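Local coordinates for protein alpha-galacturonidase (Bacillus subtilis, PDB 3FEF) that hydrolyses alpha-1,4-linked galacturonate oligomers to release alpha-D-galacturonate, using NAD(+) and a manganese ion as cofactors, at residues 171-176 and 341-346; 193-198 and 325-330; 199-202 and 207-210; 364-367 and 372-375. All blocks are in the same frame, centred on the assembly; numbering follows the deposited sequence.

Contact 1: 171-176 and 341-346; sequences EVFGTQ and LVTNVN
The amide nitrogen ND2 of Asn344 lies against Val172 and is held by polar groups of unequal strength: it bonds to the carboxylate oxygen OE2 of Glu363 and, weakly, to water 1 at 3.4 Å. The hydrocarbon of Val172 closes in from the helix side, with Val172 CG2 3.4 Å from Asn344 ND2; the two side chains approach from opposite directions. At the other end of the amide, Asn344 OD1 accepts a hydrogen bond from water 2 at 3.0 Å, and the same water donates to Gln176 OE1, so strand and helix are bridged here through solvent. Asn344 CG is tucked between its own backbone N and carbonyl carbon (chi1 54°), which brings OD1 to 3.5 Å from Phe173 CE1. Ring and amide stand almost perpendicular, 82° apart. Water 1 sits 3.0 Å above the centre of the Phe173 ring while accepting from Phe173 N; on the reverse face the guanidinium of Arg194 makes a cation-pi contact. The OG1 of Thr343 adds a looser touch at the ring edge. With an alanine in place of Asn344, Glu363 would probably lose an amide partner, and both waters would be left with one fewer strand-side contact. His170, the proton donor by similarity, is about 4 Å from Phe173, side chain to side chain. Because direct hydrogen bonds across the helix and strand are absent, the joint rests on bridging waters and on the packing of Val172 and Phe173 against one amide, whose donor end is committed to a carboxylate.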
loop_
_atom_site.group_PDB
_atom_site.type_symbol
_atom_site.label_atom_id
_atom_site.label_comp_id
_atom_site.label_asym_id
_atom_site.label_seq_id
_atom_site.Cartn_x
_atom_site.Cartn_y
_atom_site.Cartn_z
ATOM N N GLU A 171 12.516 24.111 -15.538
ATOM C CA GLU A 171 12.821 23.315 -16.719
ATOM C C GLU A 171 11.577 23.005 -17.555
ATOM O O GLU A 171 11.611 23.084 -18.781
ATOM C CB GLU A 171 13.544 22.021 -16.338
ATOM C CG GLU A 171 15.031 22.225 -16.075
ATOM C CD GLU A 171 15.700 23.066 -17.159
ATOM O OE1 GLU A 171 15.873 22.570 -18.294
ATOM O OE2 GLU A 171 16.042 24.227 -16.874
ATOM N N VAL A 172 10.475 22.654 -16.900
ATOM C CA VAL A 172 9.286 22.298 -17.641
ATOM C C VAL A 172 8.801 23.490 -18.493
ATOM O O VAL A 172 8.241 23.296 -19.565
ATOM C CB VAL A 172 8.176 21.779 -16.723
ATOM C CG1 VAL A 172 6.924 21.491 -17.529
ATOM C CG2 VAL A 172 8.637 20.519 -15.957
ATOM N N PHE A 173 9.038 24.721 -18.038
ATOM C CA PHE A 173 8.590 25.875 -18.820
ATOM C C PHE A 173 9.238 25.891 -20.193
ATOM O O PHE A 173 8.601 26.258 -21.184
ATOM C CB PHE A 173 8.833 27.199 -18.076
ATOM C CG PHE A 173 8.226 27.237 -16.705
ATOM C CD1 PHE A 173 7.096 26.478 -16.411
ATOM C CD2 PHE A 173 8.788 28.023 -15.701
ATOM C CE1 PHE A 173 6.544 26.486 -15.141
ATOM C CE2 PHE A 173 8.246 28.045 -14.427
ATOM C CZ PHE A 173 7.118 27.273 -14.140
ATOM N N GLY A 174 10.503 25.479 -20.255
ATOM C CA GLY A 174 11.249 25.471 -21.516
ATOM C C GLY A 174 10.704 24.463 -22.509
ATOM O O GLY A 174 10.789 24.658 -23.717
ATOM N N THR A 175 10.138 23.372 -22.009
ATOM C CA THR A 175 9.538 22.397 -22.895
ATOM C C THR A 175 8.174 22.862 -23.376
ATOM O O THR A 175 7.794 22.625 -24.518
ATOM C CB THR A 175 9.440 21.006 -22.242
ATOM O OG1 THR A 175 10.766 20.596 -21.878
ATOM C CG2 THR A 175 8.891 20.013 -23.247
ATOM N N GLN A 176 7.446 23.542 -22.501
ATOM C CA GLN A 176 6.218 24.172 -22.914
ATOM C C GLN A 176 6.446 25.216 -24.022
ATOM O O GLN A 176 5.667 25.297 -24.962
ATOM C CB GLN A 176 5.541 24.808 -21.715
ATOM C CG GLN A 176 4.721 23.827 -20.915
ATOM C CD GLN A 176 4.153 24.468 -19.682
ATOM O OE1 GLN A 176 4.900 24.863 -18.790
ATOM N NE2 GLN A 176 2.826 24.578 -19.616
ATOM N N LEU A 341 -4.147 28.280 -8.716
ATOM C CA LEU A 341 -3.165 28.043 -9.740
ATOM C C LEU A 341 -2.919 26.559 -9.843
ATOM O O LEU A 341 -2.966 25.869 -8.842
ATOM C CB LEU A 341 -1.866 28.768 -9.353
ATOM C CG LEU A 341 -0.612 28.571 -10.189
ATOM C CD1 LEU A 341 -0.805 29.130 -11.589
ATOM C CD2 LEU A 341 0.572 29.243 -9.505
ATOM N N VAL A 342 -2.693 26.076 -11.061
ATOM C CA VAL A 342 -2.211 24.713 -11.300
ATOM C C VAL A 342 -0.851 24.831 -11.978
ATOM O O VAL A 342 -0.755 25.377 -13.066
ATOM C CB VAL A 342 -3.196 23.883 -12.175
ATOM C CG1 VAL A 342 -2.554 22.593 -12.654
ATOM C CG2 VAL A 342 -4.478 23.555 -11.380
ATOM N N THR A 343 0.212 24.384 -11.306
ATOM C CA THR A 343 1.568 24.454 -11.882
ATOM C C THR A 343 2.403 23.290 -11.347
ATOM O O THR A 343 1.966 22.578 -10.442
ATOM C CB THR A 343 2.249 25.840 -11.639
ATOM O OG1 THR A 343 3.443 25.950 -12.425
ATOM C CG2 THR A 343 2.603 26.026 -10.187
ATOM N N ASN A 344 3.570 23.044 -11.932
ATOM C CA ASN A 344 4.316 21.843 -11.559
ATOM C C ASN A 344 5.219 22.160 -10.385
ATOM O O ASN A 344 5.869 23.216 -10.366
ATOM C CB ASN A 344 5.150 21.296 -12.726
ATOM C CG ASN A 344 6.067 22.350 -13.332
ATOM O OD1 ASN A 344 5.603 23.351 -13.895
ATOM N ND2 ASN A 344 7.376 22.129 -13.222
ATOM N N VAL A 345 5.261 21.245 -9.418
ATOM C CA VAL A 345 6.097 21.416 -8.256
ATOM C C VAL A 345 6.628 20.084 -7.730
ATOM O O VAL A 345 6.130 19.009 -8.061
ATOM C CB VAL A 345 5.320 22.088 -7.107
ATOM C CG1 VAL A 345 4.683 23.396 -7.569
ATOM C CG2 VAL A 345 4.266 21.156 -6.584
ATOM N N ASN A 346 7.622 20.185 -6.860
ATOM C CA ASN A 346 8.218 19.043 -6.229
ATOM C C ASN A 346 7.671 18.864 -4.810
ATOM O O ASN A 346 7.731 19.776 -4.000
ATOM C CB ASN A 346 9.743 19.205 -6.225
ATOM C CG ASN A 346 10.347 18.975 -7.593
ATOM O OD1 ASN A 346 10.908 17.913 -7.844
ATOM N ND2 ASN A 346 10.215 19.956 -8.500
HETATM O O HOH W 1 9.055 24.576 -14.904
HETATM O O HOH W 2 3.984 24.004 -16.303
#

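Contact 2: 193-198 and 325-330; sequences RREDIR and GEEGVN
Glu327 reaches across to Arg194 with a chain that starts toward it at CB and then bends at its second torsion. CG comes first: it lies 3.7 Å from Arg194 NH2 and also packs against the Phe173 ring. Next, CD sits near the plane of the guanidinium, at its edge. The carboxylate then divides its work between two oxygens. OE1 takes a nearly straight bond of 2.7 Å from Asn330 ND2, three residues on, at 173° and close to the amide plane. OE2 receives Arg194 NH2 at 2.8 Å, the salt bridge of this contact, and a hydrogen bond donated by water 3, which itself accepts from Arg194 NH1. The salt bridge is bent rather than straight, 146° at the hydrogen, and NH2 comes in from above the carboxylate plane; guanidinium and carboxylate are turned 76° apart, so they meet through a single N-H instead of in a flat, two-pronged pair. A second acid, Glu195, brings its OE2 to within 4.4 Å of Glu327 OE2, a repulsion that Arg194 probably offsets. A glutamine in place of Glu327 would probably leave Arg194 without its opposite charge on this side, its guanidinium less firmly fixed over the Phe173 ring. Within 193-198, Arg193 NH2 binds Asp196 OD1 at 3.1 Å. The whole is a partly buried salt bridge beside a network of Arg193, Glu195, Asp196 and Arg198, tying the 3-10 turn that leads into strand 197-202 to the start of helix 328-335.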
loop_
_atom_site.group_PDB
_atom_site.type_symbol
_atom_site.label_atom_id
_atom_site.label_comp_id
_atom_site.label_asym_id
_atom_site.label_seq_id
_atom_site.Cartn_x
_atom_site.Cartn_y
_atom_site.Cartn_z
ATOM N N ARG A 193 0.450 32.178 -24.883
ATOM C CA ARG A 193 1.225 31.955 -23.663
ATOM C C ARG A 193 1.643 30.501 -23.546
ATOM O O ARG A 193 0.866 29.598 -23.878
ATOM C CB ARG A 193 0.392 32.326 -22.436
ATOM C CG ARG A 193 0.383 33.803 -22.100
ATOM C CD ARG A 193 -0.936 34.204 -21.447
ATOM N NE ARG A 193 -1.844 33.071 -21.254
ATOM C CZ ARG A 193 -2.171 32.553 -20.074
ATOM N NH1 ARG A 193 -1.659 33.048 -18.957
ATOM N NH2 ARG A 193 -3.013 31.532 -20.010
ATOM N N ARG A 194 2.858 30.267 -23.056
ATOM C CA ARG A 194 3.306 28.898 -22.835
ATOM C C ARG A 194 2.392 28.198 -21.830
ATOM O O ARG A 194 2.266 26.978 -21.851
ATOM C CB ARG A 194 4.788 28.826 -22.433
ATOM C CG ARG A 194 5.143 29.483 -21.099
ATOM C CD ARG A 194 5.377 28.449 -20.008
ATOM N NE ARG A 194 5.562 29.081 -18.703
ATOM C CZ ARG A 194 4.846 28.795 -17.620
ATOM N NH1 ARG A 194 3.907 27.858 -17.663
ATOM N NH2 ARG A 194 5.094 29.424 -16.481
ATOM N N GLU A 195 1.726 28.977 -20.982
ATOM C CA GLU A 195 0.710 28.431 -20.081
ATOM C C GLU A 195 -0.358 27.648 -20.824
ATOM O O GLU A 195 -0.851 26.654 -20.313
ATOM C CB GLU A 195 0.020 29.545 -19.288
ATOM C CG GLU A 195 0.885 30.165 -18.211
ATOM C CD GLU A 195 1.590 31.460 -18.644
ATOM O OE1 GLU A 195 1.879 31.660 -19.851
ATOM O OE2 GLU A 195 1.858 32.282 -17.746
ATOM N N ASP A 196 -0.747 28.109 -22.013
ATOM C CA ASP A 196 -1.799 27.440 -22.781
ATOM C C ASP A 196 -1.402 26.038 -23.283
ATOM O O ASP A 196 -2.227 25.312 -23.838
ATOM C CB ASP A 196 -2.199 28.289 -23.979
ATOM C CG ASP A 196 -2.785 29.629 -23.567
ATOM O OD1 ASP A 196 -3.374 29.699 -22.456
ATOM O OD2 ASP A 196 -2.648 30.603 -24.351
ATOM N N ILE A 197 -0.138 25.679 -23.135
ATOM C CA ILE A 197 0.282 24.329 -23.457
ATOM C C ILE A 197 0.052 23.539 -22.191
ATOM O O ILE A 197 0.846 23.608 -21.265
ATOM C CB ILE A 197 1.766 24.250 -23.854
ATOM C CG1 ILE A 197 2.067 25.292 -24.937
ATOM C CG2 ILE A 197 2.105 22.822 -24.369
ATOM C CD1 ILE A 197 1.316 24.990 -26.238
ATOM N N ARG A 198 -1.065 22.831 -22.146
ATOM C CA ARG A 198 -1.498 22.167 -20.932
ATOM C C ARG A 198 -0.904 20.786 -20.959
ATOM O O ARG A 198 -1.241 19.962 -21.828
ATOM C CB ARG A 198 -3.020 22.085 -20.906
ATOM C CG ARG A 198 -3.685 23.460 -21.037
ATOM C CD ARG A 198 -3.605 24.250 -19.735
ATOM N NE ARG A 198 -3.977 25.653 -19.926
ATOM C CZ ARG A 198 -3.903 26.590 -18.978
ATOM N NH1 ARG A 198 -3.487 26.277 -17.754
ATOM N NH2 ARG A 198 -4.244 27.843 -19.252
ATOM N N GLY A 325 9.293 35.262 -15.855
ATOM C CA GLY A 325 8.960 33.964 -16.425
ATOM C C GLY A 325 8.837 32.894 -15.350
ATOM O O GLY A 325 8.411 31.780 -15.628
ATOM N N GLU A 326 9.200 33.229 -14.115
ATOM C CA GLU A 326 9.098 32.270 -12.999
ATOM C C GLU A 326 7.697 32.296 -12.400
ATOM O O GLU A 326 6.960 33.235 -12.632
ATOM C CB GLU A 326 10.142 32.584 -11.924
ATOM C CG GLU A 326 11.576 32.502 -12.434
ATOM C CD GLU A 326 11.905 31.153 -13.081
ATOM O OE1 GLU A 326 11.143 30.179 -12.883
ATOM O OE2 GLU A 326 12.934 31.067 -13.792
ATOM N N GLU A 327 7.335 31.277 -11.626
ATOM C CA GLU A 327 6.011 31.225 -10.983
ATOM C C GLU A 327 6.052 31.492 -9.467
ATOM O O GLU A 327 5.009 31.534 -8.796
ATOM C CB GLU A 327 5.311 29.888 -11.269
ATOM C CG GLU A 327 5.044 29.609 -12.751
ATOM C CD GLU A 327 3.752 30.250 -13.283
ATOM O OE1 GLU A 327 3.181 31.139 -12.617
ATOM O OE2 GLU A 327 3.302 29.855 -14.383
ATOM N N GLY A 328 7.249 31.688 -8.932
ATOM C CA GLY A 328 7.406 31.922 -7.498
ATOM C C GLY A 328 6.358 32.845 -6.912
ATOM O O GLY A 328 5.596 32.469 -6.005
ATOM N N VAL A 329 6.310 34.063 -7.431
ATOM C CA VAL A 329 5.379 35.072 -6.931
ATOM C C VAL A 329 3.904 34.754 -7.184
ATOM O O VAL A 329 3.042 35.056 -6.352
ATOM C CB VAL A 329 5.737 36.429 -7.504
ATOM C CG1 VAL A 329 4.654 37.460 -7.166
ATOM C CG2 VAL A 329 7.108 36.849 -6.962
ATOM N N ASN A 330 3.609 34.178 -8.345
ATOM C CA ASN A 330 2.281 33.677 -8.623
ATOM C C ASN A 330 1.882 32.616 -7.596
ATOM O O ASN A 330 0.743 32.581 -7.134
ATOM C CB ASN A 330 2.223 33.070 -10.023
ATOM C CG ASN A 330 2.246 34.129 -11.118
ATOM O OD1 ASN A 330 1.992 35.307 -10.864
ATOM N ND2 ASN A 330 2.541 33.710 -12.347
HETATM O O HOH W 3 2.996 26.941 -14.713
#

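Contact 3: 199-202 and 207-210; sequences VNVL and FTWI
Val199 and Ile210 meet at a slant: Ile210 turns its CG2 to Val199 CB, 3.8 Å away, and lays its CD1 end over Val199 CG1 at the same distance. Next along that face, Val201 sets its CG2 opposite its backbone N (CG1 chi1 65°), which carries this methyl to 3.9 Å from Thr208 CB; Ile210 CG1 also touches it, at 4.0 Å from Val201 CG2. The OG1 of Thr208 is occupied by the carbonyl of Ala267. These branched chains form the side of the beta hairpin, strands 197-202 and 207-215, that packs on helix 171-187. Leu202 and Trp209, a hydrogen-bonded antiparallel pair, project from the reverse face. Their backbones exchange two bonds, Trp209 N to Leu202 O at 2.7 Å and Leu202 N to Trp209 O at 2.9 Å. Leu202 curls CD2 over Trp209 O, whereas the indole swings away and leaves Leu202 O close to its ring edge. Farther out, Trp209 NE1 sits 3.6 Å above the centre of the Phe207 ring, which stacks in turn on Phe276. Asn200 sends its OD1 to Gln374 of the second subunit.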
loop_
_atom_site.group_PDB
_atom_site.type_symbol
_atom_site.label_atom_id
_atom_site.label_comp_id
_atom_site.label_asym_id
_atom_site.label_seq_id
_atom_site.Cartn_x
_atom_site.Cartn_y
_atom_site.Cartn_z
ATOM N N VAL A 199 0.001 20.532 -20.033
ATOM C CA VAL A 199 0.731 19.293 -20.089
ATOM C C VAL A 199 0.487 18.466 -18.836
ATOM O O VAL A 199 0.293 19.012 -17.739
ATOM C CB VAL A 199 2.260 19.552 -20.311
ATOM C CG1 VAL A 199 2.511 20.212 -21.663
ATOM C CG2 VAL A 199 2.850 20.394 -19.184
ATOM N N ASN A 200 0.482 17.148 -18.995
ATOM C CA ASN A 200 0.525 16.264 -17.851
ATOM C C ASN A 200 1.962 15.841 -17.633
ATOM O O ASN A 200 2.488 14.984 -18.348
ATOM C CB ASN A 200 -0.374 15.038 -18.038
ATOM C CG ASN A 200 -0.403 14.150 -16.797
ATOM O OD1 ASN A 200 -0.763 14.602 -15.726
ATOM N ND2 ASN A 200 -0.006 12.894 -16.938
ATOM N N VAL A 201 2.599 16.449 -16.637
ATOM C CA VAL A 201 4.027 16.281 -16.426
ATOM C C VAL A 201 4.332 15.542 -15.110
ATOM O O VAL A 201 3.661 15.746 -14.091
ATOM C CB VAL A 201 4.711 17.650 -16.446
ATOM C CG1 VAL A 201 4.231 18.491 -15.284
ATOM C CG2 VAL A 201 6.242 17.507 -16.448
ATOM N N LEU A 202 5.345 14.683 -15.141
ATOM C CA LEU A 202 5.630 13.821 -14.011
ATOM C C LEU A 202 7.039 13.244 -14.069
ATOM O O LEU A 202 7.632 13.106 -15.143
ATOM C CB LEU A 202 4.568 12.720 -13.879
ATOM C CG LEU A 202 4.412 11.634 -14.970
ATOM C CD1 LEU A 202 3.738 10.389 -14.397
ATOM C CD2 LEU A 202 3.602 12.139 -16.166
ATOM N N PHE A 207 14.311 15.324 -14.510
ATOM C CA PHE A 207 14.017 14.074 -15.216
ATOM C C PHE A 207 12.486 13.925 -15.246
ATOM O O PHE A 207 11.929 12.944 -14.749
ATOM C CB PHE A 207 14.662 12.891 -14.494
ATOM C CG PHE A 207 14.757 11.625 -15.333
ATOM C CD1 PHE A 207 15.427 11.629 -16.561
ATOM C CD2 PHE A 207 14.195 10.434 -14.883
ATOM C CE1 PHE A 207 15.525 10.464 -17.332
ATOM C CE2 PHE A 207 14.282 9.277 -15.644
ATOM C CZ PHE A 207 14.956 9.294 -16.876
ATOM N N THR A 208 11.840 14.946 -15.808
ATOM C CA THR A 208 10.405 15.058 -15.920
ATOM C C THR A 208 9.928 14.705 -17.324
ATOM O O THR A 208 10.642 14.914 -18.310
ATOM C CB THR A 208 9.959 16.508 -15.641
ATOM O OG1 THR A 208 10.930 17.396 -16.206
ATOM C CG2 THR A 208 9.871 16.773 -14.148
ATOM N N TRP A 209 8.705 14.186 -17.410
ATOM C CA TRP A 209 8.185 13.675 -18.661
ATOM C C TRP A 209 6.747 14.106 -18.853
ATOM O O TRP A 209 5.962 14.192 -17.898
ATOM C CB TRP A 209 8.278 12.142 -18.676
ATOM C CG TRP A 209 9.707 11.695 -18.586
ATOM C CD1 TRP A 209 10.500 11.697 -17.472
ATOM C CD2 TRP A 209 10.519 11.203 -19.661
ATOM N NE1 TRP A 209 11.757 11.240 -17.792
ATOM C CE2 TRP A 209 11.794 10.925 -19.126
ATOM C CE3 TRP A 209 10.289 10.975 -21.023
ATOM C CZ2 TRP A 209 12.841 10.434 -19.905
ATOM C CZ3 TRP A 209 11.329 10.482 -21.802
ATOM C CH2 TRP A 209 12.587 10.216 -21.245
ATOM N N ILE A 210 6.393 14.337 -20.102
ATOM C CA ILE A 210 5.043 14.718 -20.430
ATOM C C ILE A 210 4.414 13.585 -21.187
ATOM O O ILE A 210 4.851 13.228 -22.283
ATOM C CB ILE A 210 5.030 16.028 -21.263
ATOM C CG1 ILE A 210 5.598 17.167 -20.416
ATOM C CG2 ILE A 210 3.620 16.326 -21.756
ATOM C CD1 ILE A 210 5.905 18.519 -21.211
#

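Contact 4: 364-367 and 372-375; sequences TNAF and RVQP
Phe367 and Gln374 lie side by side and point the same way from a hydrogen-bonded antiparallel pair. Phe367 holds CG opposite its backbone N (chi1 175°), while Gln374 CG lies beside its own N (chi1 -53°) and the chain then runs out extended, so the two ends draw level. There Gln374 OE1 meets the ring at its edge, 3.5 Å from Phe367 CD2, close to the ring plane; ring and amide planes are inclined by 36°. The other end of that amide is spoken for, since Gln374 NE2 bonds to Asn200 OD1 of the second subunit, which probably fixes which way the amide is turned. Below the side chains the backbones exchange Phe367 N to Gln374 O at 2.7 Å and Gln374 N to Phe367 O at 2.8 Å. On the reverse face Val373 aims CG1 at Ala366, whose CB is 3.9 Å away. Ala366 and Pro375 form the non-hydrogen-bonded pair, their CA atoms 4.0 Å apart, and at such a position the missing N-H of Pro375 costs this pairing nothing. Thr364 turns OG1 to the carbonyl of the next residue, donating to Asn365 O at 2.9 Å from above the carbonyl plane; Thr364 OG1 also lies 4.2 Å from Pro375 CB. Arg372 is turned toward a weak bond from NH2 to Arg198 O of the second subunit. The arrangement is a beta hairpin, the last two strands of the three-stranded antiparallel sheet 341-348, 361-369 and 372-375, applied to a neighbouring copy in the tetramer.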
loop_
_atom_site.group_PDB
_atom_site.type_symbol
_atom_site.label_atom_id
_atom_site.label_comp_id
_atom_site.label_asym_id
_atom_site.label_seq_id
_atom_site.Cartn_x
_atom_site.Cartn_y
_atom_site.Cartn_z
ATOM N N THR A 364 5.154 16.934 -10.113
ATOM C CA THR A 364 3.897 16.863 -10.879
ATOM C C THR A 364 3.199 18.207 -10.807
ATOM O O THR A 364 3.631 19.105 -10.074
ATOM C CB THR A 364 2.880 15.832 -10.316
ATOM O OG1 THR A 364 2.503 16.214 -8.991
ATOM C CG2 THR A 364 3.458 14.424 -10.286
ATOM N N ASN A 365 2.122 18.345 -11.574
ATOM C CA ASN A 365 1.190 19.435 -11.343
ATOM C C ASN A 365 0.582 19.349 -9.958
ATOM O O ASN A 365 0.445 18.255 -9.393
ATOM C CB ASN A 365 0.090 19.438 -12.396
ATOM C CG ASN A 365 0.592 19.944 -13.725
ATOM O OD1 ASN A 365 1.526 20.754 -13.777
ATOM N ND2 ASN A 365 0.016 19.453 -14.798
ATOM N N ALA A 366 0.241 20.512 -9.408
ATOM C CA ALA A 366 -0.401 20.594 -8.118
ATOM C C ALA A 366 -1.371 21.770 -8.152
ATOM O O ALA A 366 -1.159 22.742 -8.873
ATOM C CB ALA A 366 0.627 20.768 -7.023
ATOM N N PHE A 367 -2.462 21.635 -7.409
ATOM C CA PHE A 367 -3.494 22.655 -7.316
ATOM C C PHE A 367 -3.107 23.499 -6.124
ATOM O O PHE A 367 -2.869 22.975 -5.033
ATOM C CB PHE A 367 -4.871 22.022 -7.057
ATOM C CG PHE A 367 -5.980 23.045 -6.831
ATOM C CD1 PHE A 367 -6.230 24.034 -7.774
ATOM C CD2 PHE A 367 -6.776 23.001 -5.696
ATOM C CE1 PHE A 367 -7.254 24.983 -7.587
ATOM C CE2 PHE A 367 -7.798 23.952 -5.497
ATOM C CZ PHE A 367 -8.033 24.943 -6.448
ATOM N N ARG A 372 -2.702 25.941 0.620
ATOM C CA ARG A 372 -2.903 24.562 0.137
ATOM C C ARG A 372 -2.061 24.305 -1.085
ATOM O O ARG A 372 -2.177 25.036 -2.070
ATOM C CB ARG A 372 -4.367 24.336 -0.289
ATOM C CG ARG A 372 -5.173 23.451 0.588
ATOM C CD ARG A 372 -6.401 24.200 1.103
ATOM N NE ARG A 372 -7.520 24.300 0.174
ATOM C CZ ARG A 372 -8.374 25.330 0.144
ATOM N NH1 ARG A 372 -8.213 26.382 0.957
ATOM N NH2 ARG A 372 -9.395 25.317 -0.706
ATOM N N VAL A 373 -1.246 23.254 -1.042
ATOM C CA VAL A 373 -0.626 22.745 -2.266
ATOM C C VAL A 373 -1.012 21.276 -2.388
ATOM O O VAL A 373 -0.661 20.480 -1.545
ATOM C CB VAL A 373 0.916 22.869 -2.220
ATOM C CG1 VAL A 373 1.562 22.206 -3.467
ATOM C CG2 VAL A 373 1.325 24.330 -2.075
ATOM N N GLN A 374 -1.737 20.917 -3.435
ATOM C CA GLN A 374 -2.341 19.617 -3.510
ATOM C C GLN A 374 -1.984 18.958 -4.840
ATOM O O GLN A 374 -2.446 19.367 -5.913
ATOM C CB GLN A 374 -3.852 19.734 -3.347
ATOM C CG GLN A 374 -4.293 20.509 -2.101
ATOM C CD GLN A 374 -5.809 20.555 -1.950
ATOM O OE1 GLN A 374 -6.492 21.230 -2.698
ATOM N NE2 GLN A 374 -6.332 19.822 -0.988
ATOM N N PRO A 375 -1.143 17.934 -4.767
ATOM C CA PRO A 375 -0.692 17.246 -5.974
ATOM C C PRO A 375 -1.878 16.657 -6.751
ATOM O O PRO A 375 -2.887 16.249 -6.173
ATOM C CB PRO A 375 0.227 16.139 -5.439
ATOM C CG PRO A 375 0.743 16.670 -4.088
ATOM C CD PRO A 375 -0.453 17.485 -3.540
#

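How the contacts relate
Contact 1 lies nearest the centre of the chain, and the others gather round it. Contact 2 is about 7 Å from it, centre to centre, joined through Gln176 NE2 to Ile197 O at 2.8 Å. Contact 3 packs on the same helix, Val172 CG2 to Val201 CG2 at 3.9 Å. Contact 4 shares its sheet with 341-346, Thr343 O facing Ala366 N at 2.9 Å, and reaches contact 3 through Asn365 ND2 and Val199 O, 3.0 Å apart. Contacts 3 and 4 both touch the second subunit. The bound magnesium, coordinated by Cys169 and His206, is about 9 Å from the side chains of Val172 and Thr208 and about 13 Å from that of Glu327.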